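Local coordinates for protein histidine--tRNA ligase (Thermus thermophilus, PDB 1H4V) that catalyses the ATP-dependent attachment of L-histidine to tRNA(His), giving histidyl-tRNA(His), AMP and diphosphate, and works as a homodimeric class II synthetase, at residues A36-T41 with R103-G108; A85-Y90 with E130-E135; I138-A143 with P301-A306; A143-Y148 with L247-E252. All blocks are in the same frame, centred on the assembly; numbering follows the deposited sequence.

Contact 1: residues A36-T41 with R103-G108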
loop_
_atom_site.group_PDB
_atom_site.type_symbol
_atom_site.label_atom_id
_atom_site.label_comp_id
_atom_site.label_asym_id
_atom_site.label_seq_id
_atom_site.Cartn_x
_atom_site.Cartn_y
_atom_site.Cartn_z
ATOM N N ALA A 36 -5.055 -13.384 12.128
ATOM C CA ALA A 36 -5.719 -12.288 11.425
ATOM C C ALA A 36 -5.556 -12.412 9.911
ATOM O O ALA A 36 -4.503 -12.794 9.421
ATOM C CB ALA A 36 -5.179 -10.967 11.899
ATOM N N LEU A 37 -6.621 -12.106 9.184
ATOM C CA LEU A 37 -6.635 -12.161 7.721
ATOM C C LEU A 37 -6.437 -10.732 7.195
ATOM O O LEU A 37 -7.055 -9.798 7.703
ATOM C CB LEU A 37 -7.985 -12.711 7.269
ATOM C CG LEU A 37 -8.321 -12.883 5.790
ATOM C CD1 LEU A 37 -7.337 -13.848 5.129
ATOM C CD2 LEU A 37 -9.748 -13.425 5.684
ATOM N N GLU A 38 -5.585 -10.546 6.193
ATOM C CA GLU A 38 -5.368 -9.194 5.687
ATOM C C GLU A 38 -6.511 -8.714 4.816
ATOM O O GLU A 38 -6.988 -9.421 3.934
ATOM C CB GLU A 38 -4.057 -9.063 4.894
ATOM C CG GLU A 38 -3.781 -7.584 4.527
ATOM C CD GLU A 38 -2.442 -7.335 3.850
ATOM O OE1 GLU A 38 -2.152 -6.155 3.547
ATOM O OE2 GLU A 38 -1.677 -8.297 3.616
ATOM N N LEU A 39 -6.939 -7.489 5.065
ATOM C CA LEU A 39 -8.036 -6.904 4.310
ATOM C C LEU A 39 -7.685 -5.477 3.873
ATOM O O LEU A 39 -7.149 -4.691 4.661
ATOM C CB LEU A 39 -9.288 -6.912 5.194
ATOM C CG LEU A 39 -10.631 -6.275 4.822
ATOM C CD1 LEU A 39 -10.452 -4.792 4.748
ATOM C CD2 LEU A 39 -11.163 -6.835 3.509
ATOM N N VAL A 40 -7.952 -5.151 2.613
ATOM C CA VAL A 40 -7.696 -3.797 2.126
ATOM C C VAL A 40 -9.025 -3.194 1.654
ATOM O O VAL A 40 -9.630 -3.690 0.703
ATOM C CB VAL A 40 -6.700 -3.765 0.931
ATOM C CG1 VAL A 40 -6.488 -2.316 0.497
ATOM C CG2 VAL A 40 -5.357 -4.398 1.317
ATOM N N THR A 41 -9.491 -2.142 2.323
ATOM C CA THR A 41 -10.740 -1.505 1.921
ATOM C C THR A 41 -10.438 -0.335 1.002
ATOM O O THR A 41 -9.281 0.073 0.862
ATOM C CB THR A 41 -11.533 -0.979 3.130
ATOM O OG1 THR A 41 -10.792 0.059 3.786
ATOM C CG2 THR A 41 -11.797 -2.099 4.108
ATOM N N ARG A 103 -10.893 -12.600 12.610
ATOM C CA ARG A 103 -9.838 -11.661 12.922
ATOM C C ARG A 103 -9.339 -11.019 11.633
ATOM O O ARG A 103 -8.982 -11.705 10.674
ATOM C CB ARG A 103 -8.696 -12.373 13.662
ATOM C CG ARG A 103 -9.068 -12.876 15.063
ATOM C CD ARG A 103 -7.833 -13.441 15.769
ATOM N NE ARG A 103 -8.108 -13.974 17.102
ATOM C CZ ARG A 103 -8.757 -15.110 17.342
ATOM N NH1 ARG A 103 -9.216 -15.854 16.341
ATOM N NH2 ARG A 103 -8.921 -15.520 18.587
ATOM N N LEU A 104 -9.317 -9.693 11.607
ATOM C CA LEU A 104 -8.871 -8.980 10.410
ATOM C C LEU A 104 -7.851 -7.912 10.753
ATOM O O LEU A 104 -7.831 -7.380 11.866
ATOM C CB LEU A 104 -10.056 -8.303 9.712
ATOM C CG LEU A 104 -11.311 -9.123 9.390
ATOM C CD1 LEU A 104 -12.446 -8.163 9.069
ATOM C CD2 LEU A 104 -11.063 -10.061 8.233
ATOM N N TRP A 105 -6.988 -7.601 9.800
ATOM C CA TRP A 105 -6.023 -6.546 10.018
ATOM C C TRP A 105 -5.853 -5.823 8.700
ATOM O O TRP A 105 -6.145 -6.367 7.629
ATOM C CB TRP A 105 -4.679 -7.076 10.538
ATOM C CG TRP A 105 -3.782 -7.656 9.500
ATOM C CD1 TRP A 105 -3.780 -8.939 9.034
ATOM C CD2 TRP A 105 -2.739 -6.972 8.804
ATOM N NE1 TRP A 105 -2.795 -9.098 8.089
ATOM C CE2 TRP A 105 -2.143 -7.906 7.923
ATOM C CE3 TRP A 105 -2.254 -5.657 8.831
ATOM C CZ2 TRP A 105 -1.073 -7.570 7.079
ATOM C CZ3 TRP A 105 -1.186 -5.323 7.989
ATOM C CH2 TRP A 105 -0.612 -6.281 7.122
ATOM N N MET A 106 -5.374 -4.590 8.791
ATOM C CA MET A 106 -5.198 -3.761 7.622
ATOM C C MET A 106 -4.207 -2.643 7.921
ATOM O O MET A 106 -4.066 -2.188 9.059
ATOM C CB MET A 106 -6.567 -3.187 7.230
ATOM C CG MET A 106 -6.592 -2.123 6.141
ATOM S SD MET A 106 -8.322 -1.757 5.684
ATOM C CE MET A 106 -8.749 -0.394 6.791
ATOM N N ALA A 107 -3.506 -2.220 6.884
ATOM C CA ALA A 107 -2.556 -1.138 6.993
ATOM C C ALA A 107 -2.853 -0.250 5.801
ATOM O O ALA A 107 -3.045 -0.739 4.690
ATOM C CB ALA A 107 -1.137 -1.671 6.920
ATOM N N GLY A 108 -2.911 1.055 6.018
ATOM C CA GLY A 108 -3.177 1.932 4.897
ATOM C C GLY A 108 -3.331 3.385 5.281
ATOM O O GLY A 108 -3.284 3.729 6.452
HETATM O O HOH W 1 -3.554 -4.136 4.261
#
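L37 and E38 pair in parallel with L104 and W105, at one outer end of the catalytic sheet within this chain. Three backbone bonds make the ladder. L37 N donates a hydrogen bond to R103 O at 2.8 Å, from above the carbonyl plane. L37 O accepts one from W105 N at 3.0 Å. L39 N then reaches W105 O at 2.9 Å and meets it nearly along the C=O axis. Beyond the ladder, T41 N makes a weak bond to M106 SD at 3.6 Å.

E38 is extended, with CG anti to the backbone N (chi1 -173°), and this places CG over one face of the W105 indole, offset toward the rim. Its CD lies 3.5 Å from W105 CZ2, and the carboxylate and ring planes are 27° apart. A water donates a hydrogen bond to E38 OE1 at 2.6 Å and accepts one from A107 N at 3.2 Å, bridging the segments. E38 OE2 forms a salt bridge with R28 and a hydrogen bond with Q21 of the second subunit. W105 NE1 is hydrogen-bonded to E32, and R103 NE forms a salt bridge with E142.

With a leucine in place of W105, E32 would probably lose its indole donor and the E38 chain the flat surface beneath it.

The strand end thus has partners for its carboxylate, indole and guanidinium groups. The shared E38 carboxylate ties this edge to the dimer interface.

Contact 2: residues A85-Y90 with E130-E135; sequences AMVRAY and EALGSE
M86 is the first residue of helix segment 85-90 to touch segment 130-135. Its chain bends at chi3 (84°), which brings CE to 4.0 Å from E130 CB. M86 SD also lies 4.0 Å from E130 OE2. That oxygen is buried here and has no partner in the model, whereas E130 OE1 has a weak hydrogen bond to Y288.

One residue on, V87 CG2 meets L132 CD2 at 4.3 Å. The same valine packs on L291 and S292.

Y90 follows one turn after M86 and makes the broadest touch. L132 CB sits over a face of its ring, 4.3 Å from the centroid, as a CH-pi contact. L132 CD1 lies 3.7 Å from Y90 CD1. The hydroxyl passes G133, with Y90 OH 4.1 Å from G133 CA, and hydrogen-bonds to Q100. G133 has a positive phi (111°), a backbone shape that suits glycine.

An alanine in place of Y90 would probably uncover L132 on this side and leave Q100 without its hydroxyl mate.

No hydrogen bond joins the two segments. The helix is held on the catalytic sheet by apolar and sulfur packing. Y90 OH finds its partner outside the two segments, while E130 OE2 is buried without one.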
loop_
_atom_site.group_PDB
_atom_site.type_symbol
_atom_site.label_atom_id
_atom_site.label_comp_id
_atom_site.label_asym_id
_atom_site.label_seq_id
_atom_site.Cartn_x
_atom_site.Cartn_y
_atom_site.Cartn_z
ATOM N N ALA A 85 -14.920 0.752 8.311
ATOM C CA ALA A 85 -14.709 0.178 6.980
ATOM C C ALA A 85 -14.579 -1.339 7.058
ATOM O O ALA A 85 -15.088 -2.059 6.203
ATOM C CB ALA A 85 -13.461 0.767 6.346
ATOM N N MET A 86 -13.896 -1.823 8.087
ATOM C CA MET A 86 -13.709 -3.262 8.261
ATOM C C MET A 86 -15.015 -3.933 8.638
ATOM O O MET A 86 -15.326 -5.003 8.117
ATOM C CB MET A 86 -12.612 -3.529 9.299
ATOM C CG MET A 86 -11.263 -3.050 8.776
ATOM S SD MET A 86 -9.954 -2.872 9.971
ATOM C CE MET A 86 -9.352 -4.584 10.026
ATOM N N VAL A 87 -15.780 -3.300 9.525
ATOM C CA VAL A 87 -17.085 -3.836 9.926
ATOM C C VAL A 87 -17.993 -3.860 8.694
ATOM O O VAL A 87 -18.742 -4.812 8.482
ATOM C CB VAL A 87 -17.765 -2.962 11.003
ATOM C CG1 VAL A 87 -19.209 -3.422 11.207
ATOM C CG2 VAL A 87 -16.999 -3.045 12.311
ATOM N N ARG A 88 -17.907 -2.809 7.878
ATOM C CA ARG A 88 -18.703 -2.704 6.663
ATOM C C ARG A 88 -18.326 -3.833 5.705
ATOM O O ARG A 88 -19.166 -4.327 4.952
ATOM C CB ARG A 88 -18.477 -1.334 6.010
ATOM C CG ARG A 88 -19.424 -0.976 4.854
ATOM C CD ARG A 88 -18.997 -1.645 3.550
ATOM N NE ARG A 88 -17.628 -1.283 3.192
ATOM C CZ ARG A 88 -16.818 -2.046 2.469
ATOM N NH1 ARG A 88 -17.236 -3.218 2.018
ATOM N NH2 ARG A 88 -15.584 -1.648 2.217
ATOM N N ALA A 89 -17.064 -4.248 5.740
ATOM C CA ALA A 89 -16.604 -5.333 4.877
ATOM C C ALA A 89 -17.073 -6.691 5.416
ATOM O O ALA A 89 -17.457 -7.569 4.646
ATOM C CB ALA A 89 -15.072 -5.308 4.761
ATOM N N TYR A 90 -17.035 -6.850 6.736
ATOM C CA TYR A 90 -17.460 -8.087 7.390
ATOM C C TYR A 90 -18.922 -8.349 7.012
ATOM O O TYR A 90 -19.329 -9.486 6.755
ATOM C CB TYR A 90 -17.325 -7.920 8.907
ATOM C CG TYR A 90 -17.864 -9.051 9.756
ATOM C CD1 TYR A 90 -17.019 -10.056 10.234
ATOM C CD2 TYR A 90 -19.205 -9.080 10.143
ATOM C CE1 TYR A 90 -17.496 -11.063 11.090
ATOM C CE2 TYR A 90 -19.696 -10.078 10.994
ATOM C CZ TYR A 90 -18.838 -11.064 11.468
ATOM O OH TYR A 90 -19.309 -12.036 12.332
ATOM N N GLU A 130 -8.815 -6.096 14.004
ATOM C CA GLU A 130 -10.191 -6.236 14.452
ATOM C C GLU A 130 -10.599 -7.712 14.603
ATOM O O GLU A 130 -10.367 -8.535 13.712
ATOM C CB GLU A 130 -11.106 -5.541 13.434
ATOM C CG GLU A 130 -11.892 -4.338 13.941
ATOM C CD GLU A 130 -11.050 -3.255 14.609
ATOM O OE1 GLU A 130 -11.327 -2.945 15.782
ATOM O OE2 GLU A 130 -10.129 -2.702 13.973
ATOM N N ALA A 131 -11.195 -8.035 15.745
ATOM C CA ALA A 131 -11.690 -9.381 16.041
ATOM C C ALA A 131 -13.196 -9.203 16.192
ATOM O O ALA A 131 -13.663 -8.667 17.190
ATOM C CB ALA A 131 -11.090 -9.888 17.343
ATOM N N LEU A 132 -13.953 -9.650 15.196
ATOM C CA LEU A 132 -15.407 -9.495 15.197
ATOM C C LEU A 132 -16.184 -10.789 15.367
ATOM O O LEU A 132 -15.790 -11.830 14.841
ATOM C CB LEU A 132 -15.845 -8.851 13.886
ATOM C CG LEU A 132 -15.018 -7.648 13.461
ATOM C CD1 LEU A 132 -15.226 -7.363 11.981
ATOM C CD2 LEU A 132 -15.406 -6.470 14.304
ATOM N N GLY A 133 -17.299 -10.704 16.092
ATOM C CA GLY A 133 -18.152 -11.858 16.292
ATOM C C GLY A 133 -18.228 -12.465 17.677
ATOM O O GLY A 133 -19.024 -13.369 17.901
ATOM N N SER A 134 -17.432 -11.984 18.618
ATOM C CA SER A 134 -17.472 -12.563 19.949
ATOM C C SER A 134 -17.329 -11.559 21.085
ATOM O O SER A 134 -16.645 -10.546 20.959
ATOM C CB SER A 134 -16.385 -13.635 20.073
ATOM O OG SER A 134 -16.376 -14.186 21.377
ATOM N N GLU A 135 -17.975 -11.866 22.206
ATOM C CA GLU A 135 -17.936 -11.020 23.393
ATOM C C GLU A 135 -16.915 -11.560 24.402
ATOM O O GLU A 135 -16.638 -10.928 25.424
ATOM C CB GLU A 135 -19.324 -10.980 24.041
ATOM C CG GLU A 135 -19.378 -10.168 25.315
ATOM C CD GLU A 135 -19.281 -8.674 25.055
ATOM O OE1 GLU A 135 -18.776 -7.948 25.937
ATOM O OE2 GLU A 135 -19.722 -8.227 23.973
#

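Contact 3: residues I138-A143 with P301-A306; sequences ILDAEA and PGVGFA
V303 carries most of the apolar contact between helix segment 138-143 and strand 302-306. Its two methyls divide the work. CG1 lies between the backbone N and the carbonyl carbon (chi1 63°), and V303 CG1 meets L139 CB at 3.9 Å. V303 CG2 stands 4.0 Å from D140 CA and 4.2 Å from A143 CB. A143 also rests on bare backbone, with A143 CB 4.3 Å from G304 CA. F305 CD1 approaches A143 CB at 4.4 Å. The small residues A143 and G304 let the helix and strand approach, with their CA atoms 5.5 Å apart.

A second kind of contact sets a polar atom against a ring. The carbonyl oxygen of A143 lies 3.3 Å from F305 CD1 and comes at the ring obliquely. F305 meets the ring of Y129 as well, with the planes about 30° apart.

No hydrogen bond crosses between the segments, and the charged residues of the helix bond to others. D140 turns its carboxylate across the V303 side chain. Its OD1 is hydrogen-bonded to T267, and its OD2 forms a salt bridge with R287. E142 forms a salt bridge with R352 of the second subunit.

The two axes run almost parallel, 4° apart, and approach to 7.7 Å. This is a helix laid along a strand of the mostly antiparallel sheet at the heart of class II synthetases. Strand 302-308 runs directly into helix 309-318, a strand-helix unit consistent with motif 3 of that class.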
loop_
_atom_site.group_PDB
_atom_site.type_symbol
_atom_site.label_atom_id
_atom_site.label_comp_id
_atom_site.label_asym_id
_atom_site.label_seq_id
_atom_site.Cartn_x
_atom_site.Cartn_y
_atom_site.Cartn_z
ATOM N N ILE A 138 -11.390 -13.073 26.376
ATOM C CA ILE A 138 -10.092 -13.531 25.919
ATOM C C ILE A 138 -9.679 -12.666 24.720
ATOM O O ILE A 138 -8.517 -12.316 24.573
ATOM C CB ILE A 138 -10.138 -15.035 25.513
ATOM C CG1 ILE A 138 -10.061 -15.904 26.773
ATOM C CG2 ILE A 138 -8.998 -15.372 24.561
ATOM C CD1 ILE A 138 -10.313 -17.394 26.537
ATOM N N LEU A 139 -10.639 -12.294 23.882
ATOM C CA LEU A 139 -10.333 -11.487 22.711
ATOM C C LEU A 139 -9.845 -10.086 23.052
ATOM O O LEU A 139 -9.028 -9.517 22.319
ATOM C CB LEU A 139 -11.550 -11.412 21.796
ATOM C CG LEU A 139 -11.965 -12.813 21.364
ATOM C CD1 LEU A 139 -13.288 -12.761 20.654
ATOM C CD2 LEU A 139 -10.881 -13.414 20.474
ATOM N N ASP A 140 -10.335 -9.531 24.158
ATOM C CA ASP A 140 -9.917 -8.197 24.585
ATOM C C ASP A 140 -8.464 -8.250 25.043
ATOM O O ASP A 140 -7.654 -7.405 24.680
ATOM C CB ASP A 140 -10.800 -7.695 25.732
ATOM C CG ASP A 140 -12.273 -7.751 25.395
ATOM O OD1 ASP A 140 -12.990 -6.768 25.680
ATOM O OD2 ASP A 140 -12.722 -8.783 24.852
ATOM N N ALA A 141 -8.135 -9.260 25.838
ATOM C CA ALA A 141 -6.772 -9.409 26.321
ATOM C C ALA A 141 -5.837 -9.650 25.132
ATOM O O ALA A 141 -4.700 -9.174 25.118
ATOM C CB ALA A 141 -6.687 -10.571 27.315
ATOM N N GLU A 142 -6.320 -10.389 24.137
ATOM C CA GLU A 142 -5.515 -10.682 22.956
ATOM C C GLU A 142 -5.241 -9.411 22.156
ATOM O O GLU A 142 -4.121 -9.198 21.695
ATOM C CB GLU A 142 -6.219 -11.721 22.079
ATOM C CG GLU A 142 -5.467 -12.100 20.827
ATOM C CD GLU A 142 -6.059 -13.325 20.140
ATOM O OE1 GLU A 142 -5.366 -14.364 20.052
ATOM O OE2 GLU A 142 -7.222 -13.251 19.689
ATOM N N ALA A 143 -6.256 -8.564 22.006
ATOM C CA ALA A 143 -6.107 -7.309 21.276
ATOM C C ALA A 143 -5.012 -6.474 21.933
ATOM O O ALA A 143 -4.144 -5.924 21.251
ATOM C CB ALA A 143 -7.427 -6.536 21.277
ATOM N N PRO A 301 -20.439 -8.243 17.927
ATOM C CA PRO A 301 -19.492 -7.830 18.972
ATOM C C PRO A 301 -18.130 -7.607 18.335
ATOM O O PRO A 301 -17.747 -8.329 17.416
ATOM C CB PRO A 301 -19.471 -9.026 19.922
ATOM C CG PRO A 301 -20.802 -9.694 19.685
ATOM C CD PRO A 301 -20.956 -9.594 18.192
ATOM N N GLY A 302 -17.391 -6.621 18.824
ATOM C CA GLY A 302 -16.092 -6.362 18.238
ATOM C C GLY A 302 -15.105 -5.770 19.208
ATOM O O GLY A 302 -15.479 -5.138 20.186
ATOM N N VAL A 303 -13.827 -5.995 18.942
ATOM C CA VAL A 303 -12.774 -5.462 19.783
ATOM C C VAL A 303 -11.542 -5.432 18.898
ATOM O O VAL A 303 -11.350 -6.314 18.062
ATOM C CB VAL A 303 -12.537 -6.348 21.037
ATOM C CG1 VAL A 303 -12.075 -7.730 20.627
ATOM C CG2 VAL A 303 -11.508 -5.698 21.947
ATOM N N GLY A 304 -10.721 -4.404 19.061
ATOM C CA GLY A 304 -9.532 -4.288 18.242
ATOM C C GLY A 304 -8.734 -3.056 18.598
ATOM O O GLY A 304 -8.944 -2.466 19.661
ATOM N N PHE A 305 -7.820 -2.667 17.712
ATOM C CA PHE A 305 -6.987 -1.499 17.948
ATOM C C PHE A 305 -6.432 -0.926 16.657
ATOM O O PHE A 305 -6.564 -1.514 15.587
ATOM C CB PHE A 305 -5.809 -1.859 18.868
ATOM C CG PHE A 305 -4.813 -2.808 18.245
ATOM C CD1 PHE A 305 -4.811 -4.160 18.577
ATOM C CD2 PHE A 305 -3.864 -2.346 17.337
ATOM C CE1 PHE A 305 -3.872 -5.040 18.013
ATOM C CE2 PHE A 305 -2.930 -3.216 16.772
ATOM C CZ PHE A 305 -2.933 -4.563 17.112
ATOM N N ALA A 306 -5.787 0.223 16.779
ATOM C CA ALA A 306 -5.144 0.884 15.655
ATOM C C ALA A 306 -3.963 1.643 16.224
ATOM O O ALA A 306 -3.990 2.045 17.383
ATOM C CB ALA A 306 -6.107 1.866 14.979
#

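Contact 4: residues A143-Y148 with L247-E252; sequences AVVLLY and LSVPYE
Y148 has V249 CG1 over one face of its ring, while P250 CD reaches the same ring obliquely. The ring of Y251 has a neighbour from its own segment, with V249 O in plane at its edge. The motif behind this is a Schellman C-cap. It ends helix 231-246 with S248 at positive phi, and V249 N turns back to L244 O. The chain then leads into strand 251-253, an outer strand of the catalytic sheet within this chain.

V249 is buried and faces helix 137-153 at the turn. V249 CG2 lies 3.9 Å from V145 CG2 and 4.0 Å from Y148 CD2. It therefore sits against two residues that are almost one helical turn apart. L244 adds to this apolar patch, packing on V144, V145 and V249.

Y148 points its CG anti to the backbone N (chi1 -175°), which carries the ring out along V249 to the proline. Y148 OH stands 3.7 Å from P250 CD. P250 is exposed, so this end of the contact is at the surface.

No hydrogen bond joins the segments; the packing is apolar. L247 extends it at the start of the turn and also touches F345 of the second subunit. Its branch crosses V145 at about a right angle, with L247 CD1 3.6 Å from V145 CG2.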
loop_
_atom_site.group_PDB
_atom_site.type_symbol
_atom_site.label_atom_id
_atom_site.label_comp_id
_atom_site.label_asym_id
_atom_site.label_seq_id
_atom_site.Cartn_x
_atom_site.Cartn_y
_atom_site.Cartn_z
ATOM N N ALA A 143 -6.256 -8.564 22.006
ATOM C CA ALA A 143 -6.107 -7.309 21.276
ATOM C C ALA A 143 -5.012 -6.474 21.933
ATOM O O ALA A 143 -4.144 -5.924 21.251
ATOM C CB ALA A 143 -7.427 -6.536 21.277
ATOM N N VAL A 144 -5.062 -6.394 23.262
ATOM C CA VAL A 144 -4.079 -5.643 24.041
ATOM C C VAL A 144 -2.672 -6.225 23.865
ATOM O O VAL A 144 -1.728 -5.511 23.523
ATOM C CB VAL A 144 -4.441 -5.637 25.556
ATOM C CG1 VAL A 144 -3.319 -5.020 26.354
ATOM C CG2 VAL A 144 -5.737 -4.838 25.795
ATOM N N VAL A 145 -2.531 -7.526 24.094
ATOM C CA VAL A 145 -1.232 -8.170 23.950
ATOM C C VAL A 145 -0.699 -8.065 22.524
ATOM O O VAL A 145 0.489 -7.842 22.329
ATOM C CB VAL A 145 -1.294 -9.657 24.342
ATOM C CG1 VAL A 145 0.089 -10.280 24.226
ATOM C CG2 VAL A 145 -1.810 -9.792 25.761
ATOM N N LEU A 146 -1.572 -8.229 21.530
ATOM C CA LEU A 146 -1.149 -8.132 20.134
ATOM C C LEU A 146 -0.565 -6.750 19.811
ATOM O O LEU A 146 0.443 -6.652 19.113
ATOM C CB LEU A 146 -2.315 -8.427 19.188
ATOM C CG LEU A 146 -2.679 -9.894 18.937
ATOM C CD1 LEU A 146 -3.806 -9.961 17.933
ATOM C CD2 LEU A 146 -1.473 -10.659 18.412
ATOM N N LEU A 147 -1.201 -5.694 20.315
ATOM C CA LEU A 147 -0.719 -4.342 20.089
ATOM C C LEU A 147 0.600 -4.183 20.821
ATOM O O LEU A 147 1.580 -3.677 20.268
ATOM C CB LEU A 147 -1.727 -3.314 20.608
ATOM C CG LEU A 147 -1.225 -1.872 20.675
ATOM C CD1 LEU A 147 -0.791 -1.413 19.282
ATOM C CD2 LEU A 147 -2.324 -0.977 21.234
ATOM N N TYR A 148 0.624 -4.630 22.068
ATOM C CA TYR A 148 1.830 -4.561 22.882
ATOM C C TYR A 148 2.981 -5.247 22.130
ATOM O O TYR A 148 4.073 -4.688 22.007
ATOM C CB TYR A 148 1.571 -5.256 24.219
ATOM C CG TYR A 148 2.699 -5.168 25.214
ATOM C CD1 TYR A 148 3.083 -3.945 25.755
ATOM C CD2 TYR A 148 3.372 -6.315 25.633
ATOM C CE1 TYR A 148 4.109 -3.865 26.693
ATOM C CE2 TYR A 148 4.397 -6.246 26.565
ATOM C CZ TYR A 148 4.759 -5.019 27.092
ATOM O OH TYR A 148 5.765 -4.949 28.029
ATOM N N LEU A 247 -0.303 -13.232 31.319
ATOM C CA LEU A 247 0.567 -13.095 30.154
ATOM C C LEU A 247 1.742 -12.170 30.434
ATOM O O LEU A 247 2.476 -11.790 29.525
ATOM C CB LEU A 247 -0.228 -12.565 28.968
ATOM C CG LEU A 247 -1.166 -13.597 28.341
ATOM C CD1 LEU A 247 -2.218 -12.912 27.487
ATOM C CD2 LEU A 247 -0.342 -14.578 27.534
ATOM N N SER A 248 1.916 -11.815 31.700
ATOM C CA SER A 248 2.996 -10.933 32.110
ATOM C C SER A 248 3.000 -9.580 31.409
ATOM O O SER A 248 4.056 -8.969 31.243
ATOM C CB SER A 248 4.357 -11.616 31.913
ATOM O OG SER A 248 4.620 -12.540 32.956
ATOM N N VAL A 249 1.831 -9.103 30.995
ATOM C CA VAL A 249 1.765 -7.793 30.354
ATOM C C VAL A 249 1.506 -6.741 31.427
ATOM O O VAL A 249 0.431 -6.697 32.028
ATOM C CB VAL A 249 0.637 -7.712 29.283
ATOM C CG1 VAL A 249 0.387 -6.261 28.888
ATOM C CG2 VAL A 249 1.035 -8.509 28.048
ATOM N N PRO A 250 2.500 -5.891 31.697
ATOM C CA PRO A 250 2.330 -4.847 32.713
ATOM C C PRO A 250 1.314 -3.804 32.262
ATOM O O PRO A 250 1.443 -3.242 31.180
ATOM C CB PRO A 250 3.731 -4.259 32.840
ATOM C CG PRO A 250 4.277 -4.403 31.438
ATOM C CD PRO A 250 3.829 -5.807 31.063
ATOM N N TYR A 251 0.301 -3.556 33.085
ATOM C CA TYR A 251 -0.711 -2.565 32.755
ATOM C C TYR A 251 -1.091 -1.750 33.982
ATOM O O TYR A 251 -0.773 -2.111 35.115
ATOM C CB TYR A 251 -1.972 -3.222 32.184
ATOM C CG TYR A 251 -2.822 -3.922 33.214
ATOM C CD1 TYR A 251 -2.472 -5.184 33.693
ATOM C CD2 TYR A 251 -3.967 -3.312 33.733
ATOM C CE1 TYR A 251 -3.242 -5.825 34.662
ATOM C CE2 TYR A 251 -4.743 -3.943 34.706
ATOM C CZ TYR A 251 -4.374 -5.202 35.166
ATOM O OH TYR A 251 -5.128 -5.846 36.122
ATOM N N GLU A 252 -1.791 -0.650 33.735
ATOM C CA GLU A 252 -2.225 0.245 34.792
ATOM C C GLU A 252 -3.670 0.646 34.501
ATOM O O GLU A 252 -4.003 1.021 33.376
ATOM C CB GLU A 252 -1.330 1.488 34.800
ATOM C CG GLU A 252 -1.492 2.389 36.010
ATOM C CD GLU A 252 -0.351 2.242 37.008
ATOM O OE1 GLU A 252 -0.113 1.108 37.485
ATOM O OE2 GLU A 252 0.305 3.267 37.314
#

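How the contacts relate
Contacts 1, 2 and 3 are buried, while contact 4 is partly buried and reaches the surface. All four reach the same catalytic sheet. Contact 1 pairs two of its strands by backbone bonds. Contacts 2 and 3 pack helices on its strands, and contact 4 packs a helix against the turn leading into an outer strand; none of these three has a hydrogen bond between its segments. Contacts 1 and 2 meet where L104 N probably bonds to E130 O. Contacts 2 and 3 adjoin through neighbouring strands 123-132 and 302-308. Contacts 3 and 4 both use helix 137-153 and share A143. Contacts 1 and 4 lie toward opposite ends of the sheet, their centres about 21 Å apart.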